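Local coordinates for protein transcriptional regulator, TetR family (Agrobacterium tumefaciens, PDB 2G7S) that probably binds DNA as a dimeric TetR-family transcriptional regulator, its helical C-terminal domain serving ligand sensing and dimerisation as in relatives, at residues F128-E140 with A154-H166. Numbering follows the deposited sequence. Where two conformers were deposited one is given.
Sequences FRSLSDWLTAVLE and ARANAEIFMATVH
Segments 128-140 and 154-166, parts of helices 118-144 and 154-173, cross steeply, their N-to-C directions 124° apart and their axes approaching to 8.1 Å; the nearest CA atoms, those of Thr136 and Arg155, are 4.9 Å apart. Ala158 is a knob among Ser132, Leu135, Thr136 and Leu139; its CB lies 3.2 Å from Thr136 OG1. Ser132 and Met162, a selenomethionine, are the other knobs. With CG anti to the backbone N and the chain extended through chi2, Met162 carries SE to 3.7 Å from Leu131 CD2; the bend at chi3 turns CE toward Phe128 CD2. SE stands 5.0 Å from the centroid of the Phe128 ring, 40° off its normal, an oblique Met-aromatic contact. His166 CE1 sits over one face of that ring, the two planes inclined at 52°. Leu135 CD2 meets Phe161 CD2 at 3.6 Å, an apolar layer continued by Leu85 and Ile89 of helix 81-98.

Arg155 folds at chi2 and chi3 across Thr136, whose OG1 lies over one guanidinium face. NH1 and NH2 both hydrogen-bond to Asp133 OD1 in an end-on salt bridge, each at 2.9 Å and nearly in the guanidinium plane. NH1 also donates to Ser132 OG, which in turn donates a hydrogen bond to Glu159 OE2 at 2.7 Å. Glu159 OE1 is hydrogen-bonded to His175 NE2 of the second subunit, so a polar chain from Asp133 to Glu159 links this helix pair to the dimer interface.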
ATOM      1  N   PHE A 128      -2.508  12.879  -0.166  1.00  7.94           N
ATOM      2  CA  PHE A 128      -1.618  12.469  -1.274  1.00  7.85           C
ATOM      3  C   PHE A 128      -1.232  13.696  -2.094  1.00  8.29           C
ATOM      4  O   PHE A 128      -0.057  13.792  -2.532  1.00  8.66           O
ATOM      5  CB  PHE A 128      -2.292  11.408  -2.171  1.00  9.34           C
ATOM      6  CG  PHE A 128      -2.158  10.008  -1.670  1.00  7.75           C
ATOM      7  CD1 PHE A 128      -2.704   9.592  -0.427  1.00  8.53           C
ATOM      8  CD2 PHE A 128      -1.448   9.063  -2.431  1.00  8.30           C
ATOM      9  CE1 PHE A 128      -2.542   8.269  -0.004  1.00  7.80           C
ATOM     10  CE2 PHE A 128      -1.343   7.759  -2.013  1.00  7.92           C
ATOM     11  CZ  PHE A 128      -1.844   7.358  -0.785  1.00  6.78           C
ATOM     12  N   ARG A 129      -2.227  14.496  -2.494  0.50  9.09           N
ATOM     13  CA  ARG A 129      -1.861  15.625  -3.368  0.50  9.63           C
ATOM     14  C   ARG A 129      -0.944  16.558  -2.624  0.50  8.64           C
ATOM     15  O   ARG A 129      -0.023  17.112  -3.244  0.50  8.70           O
ATOM     16  CB  ARG A 129      -3.118  16.391  -3.843  0.50 10.27           C
ATOM     17  CG  ARG A 129      -4.065  15.658  -4.809  0.50 15.07           C
ATOM     18  CD  ARG A 129      -5.335  16.561  -5.148  0.50 16.59           C
ATOM     19  NE  ARG A 129      -5.539  17.615  -4.153  0.50 19.39           N
ATOM     20  CZ  ARG A 129      -6.501  17.690  -3.219  0.50 20.68           C
ATOM     21  NH1 ARG A 129      -7.443  16.760  -3.108  0.50 19.26           N
ATOM     22  NH2 ARG A 129      -6.505  18.697  -2.375  0.50 17.77           N
ATOM     23  N   SER A 130      -1.176  16.770  -1.322  0.50  8.66           N
ATOM     24  CA  SER A 130      -0.355  17.699  -0.545  0.50  8.80           C
ATOM     25  C   SER A 130       1.106  17.202  -0.336  0.50  8.27           C
ATOM     26  O   SER A 130       2.041  17.964  -0.513  0.50  8.80           O
ATOM     27  CB  SER A 130      -1.056  17.973   0.786  0.50 10.49           C
ATOM     28  OG  SER A 130      -0.206  18.625   1.691  0.50 15.58           O
ATOM     29  N   LEU A 131       1.283  15.935   0.060  1.00  7.68           N
ATOM     30  CA  LEU A 131       2.611  15.352   0.144  1.00  6.75           C
ATOM     31  C   LEU A 131       3.300  15.402  -1.214  1.00  7.46           C
ATOM     32  O   LEU A 131       4.487  15.762  -1.284  1.00  7.24           O
ATOM     33  CB  LEU A 131       2.495  13.910   0.676  1.00  7.65           C
ATOM     34  CG  LEU A 131       3.840  13.146   0.704  1.00  7.64           C
ATOM     35  CD1 LEU A 131       4.890  13.830   1.582  1.00  8.81           C
ATOM     36  CD2 LEU A 131       3.593  11.756   1.262  1.00  9.21           C
ATOM     37  N   SER A 132       2.591  15.084  -2.295  1.00  6.85           N
ATOM     38  CA  SER A 132       3.196  15.185  -3.627  1.00  7.74           C
ATOM     39  C   SER A 132       3.624  16.635  -3.898  1.00  7.50           C
ATOM     40  O   SER A 132       4.723  16.882  -4.442  1.00  7.90           O
ATOM     41  CB  SER A 132       2.183  14.736  -4.688  1.00  8.45           C
ATOM     42  OG  SER A 132       2.829  14.831  -5.961  1.00  8.63           O
ATOM     43  N   ASP A 133       2.800  17.623  -3.510  1.00  8.16           N
ATOM     44  CA  ASP A 133       3.161  19.006  -3.732  1.00  7.48           C
ATOM     45  C   ASP A 133       4.449  19.339  -2.961  1.00  7.92           C
ATOM     46  O   ASP A 133       5.281  20.137  -3.483  1.00  8.70           O
ATOM     47  CB  ASP A 133       2.034  19.936  -3.261  1.00  9.50           C
ATOM     48  CG  ASP A 133       0.805  19.940  -4.165  1.00 10.80           C
ATOM     49  OD1 ASP A 133       0.812  19.330  -5.251  1.00 11.00           O
ATOM     50  OD2 ASP A 133      -0.175  20.592  -3.720  1.00 15.88           O
ATOM     51  N   TRP A 134       4.509  18.915  -1.702  1.00  8.05           N
ATOM     52  CA  TRP A 134       5.715  19.220  -0.909  1.00  8.22           C
ATOM     53  C   TRP A 134       6.947  18.610  -1.526  1.00  7.55           C
ATOM     54  O   TRP A 134       7.985  19.287  -1.684  1.00  8.09           O
ATOM     55  CB  TRP A 134       5.539  18.734   0.558  1.00  9.06           C
ATOM     56  CG  TRP A 134       6.739  19.085   1.408  1.00  8.93           C
ATOM     57  CD1 TRP A 134       7.002  20.344   1.915  1.00 12.34           C
ATOM     58  CD2 TRP A 134       7.823  18.239   1.846  1.00  9.20           C
ATOM     59  NE1 TRP A 134       8.193  20.327   2.606  1.00 13.90           N
ATOM     60  CE2 TRP A 134       8.710  19.050   2.589  1.00 12.04           C
ATOM     61  CE3 TRP A 134       8.133  16.902   1.687  1.00  9.99           C
ATOM     62  CZ2 TRP A 134       9.865  18.540   3.203  1.00 12.43           C
ATOM     63  CZ3 TRP A 134       9.311  16.401   2.313  1.00 11.39           C
ATOM     64  CH2 TRP A 134      10.156  17.242   3.021  1.00 11.41           C
ATOM     65  N   LEU A 135       6.891  17.328  -1.833  1.00  6.81           N
ATOM     66  CA  LEU A 135       8.068  16.665  -2.430  1.00  6.79           C
ATOM     67  C   LEU A 135       8.444  17.350  -3.760  1.00  5.97           C
ATOM     68  O   LEU A 135       9.626  17.467  -4.090  1.00  7.40           O
ATOM     69  CB  LEU A 135       7.727  15.168  -2.688  1.00  7.13           C
ATOM     70  CG  LEU A 135       7.578  14.345  -1.413  1.00  6.53           C
ATOM     71  CD1 LEU A 135       6.949  13.016  -1.805  1.00  8.49           C
ATOM     72  CD2 LEU A 135       8.965  14.105  -0.733  1.00  9.27           C
ATOM     73  N   THR A 136       7.444  17.733  -4.537  1.00  6.73           N
ATOM     74  CA  THR A 136       7.717  18.387  -5.824  1.00  6.20           C
ATOM     75  C   THR A 136       8.493  19.674  -5.575  1.00  6.86           C
ATOM     76  O   THR A 136       9.474  19.959  -6.261  1.00  8.09           O
ATOM     77  CB  THR A 136       6.373  18.699  -6.586  1.00  6.94           C
ATOM     78  OG1 THR A 136       5.734  17.465  -6.931  1.00  7.71           O
ATOM     79  CG2 THR A 136       6.614  19.534  -7.882  1.00  8.06           C
ATOM     80  N   ALA A 137       8.038  20.466  -4.598  1.00  7.32           N
ATOM     81  CA  ALA A 137       8.728  21.727  -4.289  1.00  7.93           C
ATOM     82  C   ALA A 137      10.153  21.480  -3.772  1.00  7.78           C
ATOM     83  O   ALA A 137      11.067  22.253  -4.144  1.00  9.92           O
ATOM     84  CB  ALA A 137       7.905  22.563  -3.344  1.00  9.03           C
ATOM     85  N   VAL A 138      10.379  20.458  -2.946  1.00  7.78           N
ATOM     86  CA  VAL A 138      11.721  20.170  -2.465  1.00  8.00           C
ATOM     87  C   VAL A 138      12.585  19.790  -3.669  1.00  8.12           C
ATOM     88  O   VAL A 138      13.750  20.291  -3.798  1.00  8.52           O
ATOM     89  CB  VAL A 138      11.707  18.983  -1.492  1.00  9.19           C
ATOM     90  CG1 VAL A 138      13.157  18.557  -1.118  1.00 11.31           C
ATOM     91  CG2 VAL A 138      10.886  19.389  -0.246  1.00 12.72           C
ATOM     92  N   LEU A 139      12.081  18.915  -4.565  1.00  7.50           N
ATOM     93  CA  LEU A 139      12.898  18.532  -5.717  1.00  7.09           C
ATOM     94  C   LEU A 139      13.224  19.770  -6.616  1.00  7.41           C
ATOM     95  O   LEU A 139      14.331  19.895  -7.141  1.00  8.01           O
ATOM     96  CB  LEU A 139      12.165  17.428  -6.511  1.00  8.34           C
ATOM     97  CG  LEU A 139      12.134  16.098  -5.724  1.00  6.68           C
ATOM     98  CD1 LEU A 139      11.092  15.243  -6.362  1.00 10.06           C
ATOM     99  CD2 LEU A 139      13.486  15.388  -5.814  1.00  9.73           C
ATOM    100  N   GLU A 140      12.218  20.623  -6.787  1.00  7.49           N
ATOM    101  CA  GLU A 140      12.433  21.818  -7.636  1.00  8.50           C
ATOM    102  C   GLU A 140      13.530  22.676  -7.015  1.00  8.57           C
ATOM    103  O   GLU A 140      14.385  23.208  -7.758  1.00 10.09           O
ATOM    104  CB  GLU A 140      11.144  22.635  -7.742  1.00  8.85           C
ATOM    105  CG  GLU A 140      10.149  21.990  -8.660  1.00  9.89           C
ATOM    106  CD  GLU A 140       8.754  22.627  -8.540  1.00 10.86           C
ATOM    107  OE1 GLU A 140       8.380  23.126  -7.446  1.00 11.50           O
ATOM    108  OE2 GLU A 140       8.027  22.622  -9.591  1.00 11.20           O
ATOM    109  N   ALA A 154      10.164  17.434 -11.907  1.00  7.23           N
ATOM    110  CA  ALA A 154      10.136  17.314 -10.447  1.00  7.07           C
ATOM    111  C   ALA A 154       8.852  16.632  -9.997  1.00  6.57           C
ATOM    112  O   ALA A 154       8.913  15.763  -9.111  1.00  7.45           O
ATOM    113  CB  ALA A 154      10.229  18.690  -9.814  1.00  7.47           C
ATOM    114  N   ARG A 155       7.702  17.009 -10.571  1.00  7.04           N
ATOM    115  CA  ARG A 155       6.440  16.330 -10.125  1.00  6.97           C
ATOM    116  C   ARG A 155       6.483  14.834 -10.411  1.00  7.70           C
ATOM    117  O   ARG A 155       6.065  14.009  -9.569  1.00  7.40           O
ATOM    118  CB  ARG A 155       5.248  16.939 -10.877  1.00  7.97           C
ATOM    119  CG  ARG A 155       3.924  16.208 -10.651  1.00  8.50           C
ATOM    120  CD  ARG A 155       3.454  16.399  -9.246  1.00  9.81           C
ATOM    121  NE  ARG A 155       2.919  17.756  -9.099  1.00  9.02           N
ATOM    122  CZ  ARG A 155       2.341  18.230  -7.977  1.00  8.94           C
ATOM    123  NH1 ARG A 155       2.282  17.482  -6.853  1.00  9.67           N
ATOM    124  NH2 ARG A 155       1.816  19.449  -7.967  1.00 12.16           N
ATOM    125  N   ALA A 156       6.993  14.426 -11.588  1.00  7.34           N
ATOM    126  CA  ALA A 156       7.013  12.981 -11.852  1.00  7.34           C
ATOM    127  C   ALA A 156       7.933  12.252 -10.877  1.00  8.26           C
ATOM    128  O   ALA A 156       7.619  11.139 -10.392  1.00  7.64           O
ATOM    129  CB  ALA A 156       7.507  12.696 -13.291  1.00 10.24           C
ATOM    130  N   ASN A 157       9.047  12.897 -10.524  1.00  6.91           N
ATOM    131  CA  ASN A 157       9.930  12.294  -9.516  1.00  7.15           C
ATOM    132  C   ASN A 157       9.301  12.290  -8.126  1.00  7.17           C
ATOM    133  O   ASN A 157       9.549  11.345  -7.349  1.00  7.57           O
ATOM    134  CB  ASN A 157      11.268  13.002  -9.514  1.00  6.96           C
ATOM    135  CG  ASN A 157      12.150  12.485 -10.652  1.00  9.82           C
ATOM    136  OD1 ASN A 157      12.841  11.482 -10.494  1.00 11.65           O
ATOM    137  ND2 ASN A 157      12.084  13.162 -11.817  1.00 10.68           N
ATOM    138  N   ALA A 158       8.560  13.330  -7.789  1.00  6.35           N
ATOM    139  CA  ALA A 158       7.840  13.334  -6.498  1.00  6.56           C
ATOM    140  C   ALA A 158       6.843  12.170  -6.419  1.00  6.40           C
ATOM    141  O   ALA A 158       6.688  11.529  -5.380  1.00  7.43           O
ATOM    142  CB  ALA A 158       7.048  14.655  -6.362  1.00  8.14           C
ATOM    143  N   GLU A 159       6.107  11.945  -7.506  1.00  6.55           N
ATOM    144  CA  GLU A 159       5.153  10.858  -7.526  1.00  6.96           C
ATOM    145  C   GLU A 159       5.837   9.509  -7.390  1.00  7.06           C
ATOM    146  O   GLU A 159       5.325   8.610  -6.666  1.00  6.88           O
ATOM    147  CB  GLU A 159       4.313  10.927  -8.806  1.00  8.49           C
ATOM    148  CG  GLU A 159       3.312  12.076  -8.859  1.00  8.16           C
ATOM    149  CD  GLU A 159       2.125  11.857  -7.918  1.00  9.70           C
ATOM    150  OE1 GLU A 159       1.647  10.691  -7.815  1.00 11.92           O
ATOM    151  OE2 GLU A 159       1.658  12.865  -7.386  1.00 10.82           O
ATOM    152  N   ILE A 160       7.024   9.345  -8.021  1.00  6.57           N
ATOM    153  CA  ILE A 160       7.794   8.093  -7.820  1.00  5.94           C
ATOM    154  C   ILE A 160       8.266   8.006  -6.380  1.00  6.34           C
ATOM    155  O   ILE A 160       8.186   6.921  -5.756  1.00  6.54           O
ATOM    156  CB  ILE A 160       8.944   8.054  -8.834  1.00  6.52           C
ATOM    157  CG1 ILE A 160       8.395   7.841 -10.271  1.00  7.95           C
ATOM    158  CG2 ILE A 160       9.979   6.979  -8.463  1.00  8.53           C
ATOM    159  CD1 ILE A 160       9.350   8.292 -11.362  1.00 11.03           C
ATOM    160  N   PHE A 161       8.817   9.080  -5.847  0.50  6.45           N
ATOM    161  CA  PHE A 161       9.345   8.934  -4.478  0.50  5.83           C
ATOM    162  C   PHE A 161       8.206   8.676  -3.467  0.50  5.70           C
ATOM    163  O   PHE A 161       8.380   7.907  -2.498  0.50  5.42           O
ATOM    164  CB  PHE A 161      10.126  10.201  -4.150  0.50  6.14           C
ATOM    165  CG  PHE A 161      10.789  10.159  -2.806  0.50  5.41           C
ATOM    166  CD1 PHE A 161      11.939   9.401  -2.629  0.50  8.54           C
ATOM    167  CD2 PHE A 161      10.292  10.916  -1.739  0.50  7.79           C
ATOM    168  CE1 PHE A 161      12.545   9.342  -1.357  0.50 10.77           C
ATOM    169  CE2 PHE A 161      10.908  10.887  -0.487  0.50 10.56           C
ATOM    170  CZ  PHE A 161      12.064  10.109  -0.318  0.50 10.65           C
HETATM  171  N   MSE A 162       7.058   9.319  -3.635  1.00  6.16           N
HETATM  172  CA  MSE A 162       5.949   9.055  -2.701  1.00  6.59           C
HETATM  173  C   MSE A 162       5.496   7.617  -2.842  1.00  5.99           C
HETATM  174  O   MSE A 162       5.245   6.927  -1.812  1.00  6.39           O
HETATM  175  CB  MSE A 162       4.769  10.023  -3.044  1.00  7.49           C
HETATM  176  CG  MSE A 162       3.590   9.771  -2.080  1.00  8.13           C
HETATM  177 SE   MSE A 162       2.258  11.181  -2.158  0.80 11.39          SE
HETATM  178  CE  MSE A 162       1.596  10.803  -3.959  1.00  9.82           C
ATOM    179  N   ALA A 163       5.372   7.083  -4.065  1.00  6.02           N
ATOM    180  CA  ALA A 163       4.936   5.713  -4.264  1.00  5.54           C
ATOM    181  C   ALA A 163       5.973   4.748  -3.656  1.00  5.75           C
ATOM    182  O   ALA A 163       5.634   3.686  -3.110  1.00  5.99           O
ATOM    183  CB  ALA A 163       4.736   5.421  -5.734  1.00  6.76           C
ATOM    184  N   THR A 164       7.256   5.077  -3.810  1.00  6.10           N
ATOM    185  CA  THR A 164       8.326   4.213  -3.245  1.00  6.63           C
ATOM    186  C   THR A 164       8.222   4.188  -1.733  1.00  5.05           C
ATOM    187  O   THR A 164       8.361   3.108  -1.133  1.00  6.55           O
ATOM    188  CB  THR A 164       9.702   4.732  -3.700  1.00  7.70           C
ATOM    189  OG1 THR A 164       9.706   4.765  -5.175  1.00  9.76           O
ATOM    190  CG2 THR A 164      10.770   3.788  -3.248  1.00 10.29           C
ATOM    191  N   VAL A 165       7.978   5.331  -1.095  1.00  5.63           N
ATOM    192  CA  VAL A 165       7.800   5.400   0.364  1.00  5.79           C
ATOM    193  C   VAL A 165       6.605   4.524   0.775  1.00  4.87           C
ATOM    194  O   VAL A 165       6.723   3.758   1.752  1.00  5.90           O
ATOM    195  CB  VAL A 165       7.630   6.893   0.785  1.00  6.43           C
ATOM    196  CG1 VAL A 165       7.055   7.052   2.137  1.00  7.66           C
ATOM    197  CG2 VAL A 165       8.996   7.649   0.670  1.00  7.65           C
ATOM    198  N   HIS A 166       5.461   4.709   0.090  1.00  5.25           N
ATOM    199  CA  HIS A 166       4.294   3.941   0.508  1.00  4.94           C
ATOM    200  C   HIS A 166       4.512   2.434   0.246  1.00  4.89           C
ATOM    201  O   HIS A 166       4.090   1.588   1.077  1.00  5.59           O
ATOM    202  CB  HIS A 166       3.101   4.426  -0.252  1.00  5.31           C
ATOM    203  CG  HIS A 166       2.700   5.801   0.153  1.00  6.01           C
ATOM    204  ND1 HIS A 166       1.932   6.610  -0.662  1.00  6.72           N
ATOM    205  CD2 HIS A 166       2.926   6.506   1.290  1.00  5.99           C
ATOM    206  CE1 HIS A 166       1.701   7.776  -0.031  1.00  6.93           C
ATOM    207  NE2 HIS A 166       2.305   7.743   1.159  1.00  6.84           N
TER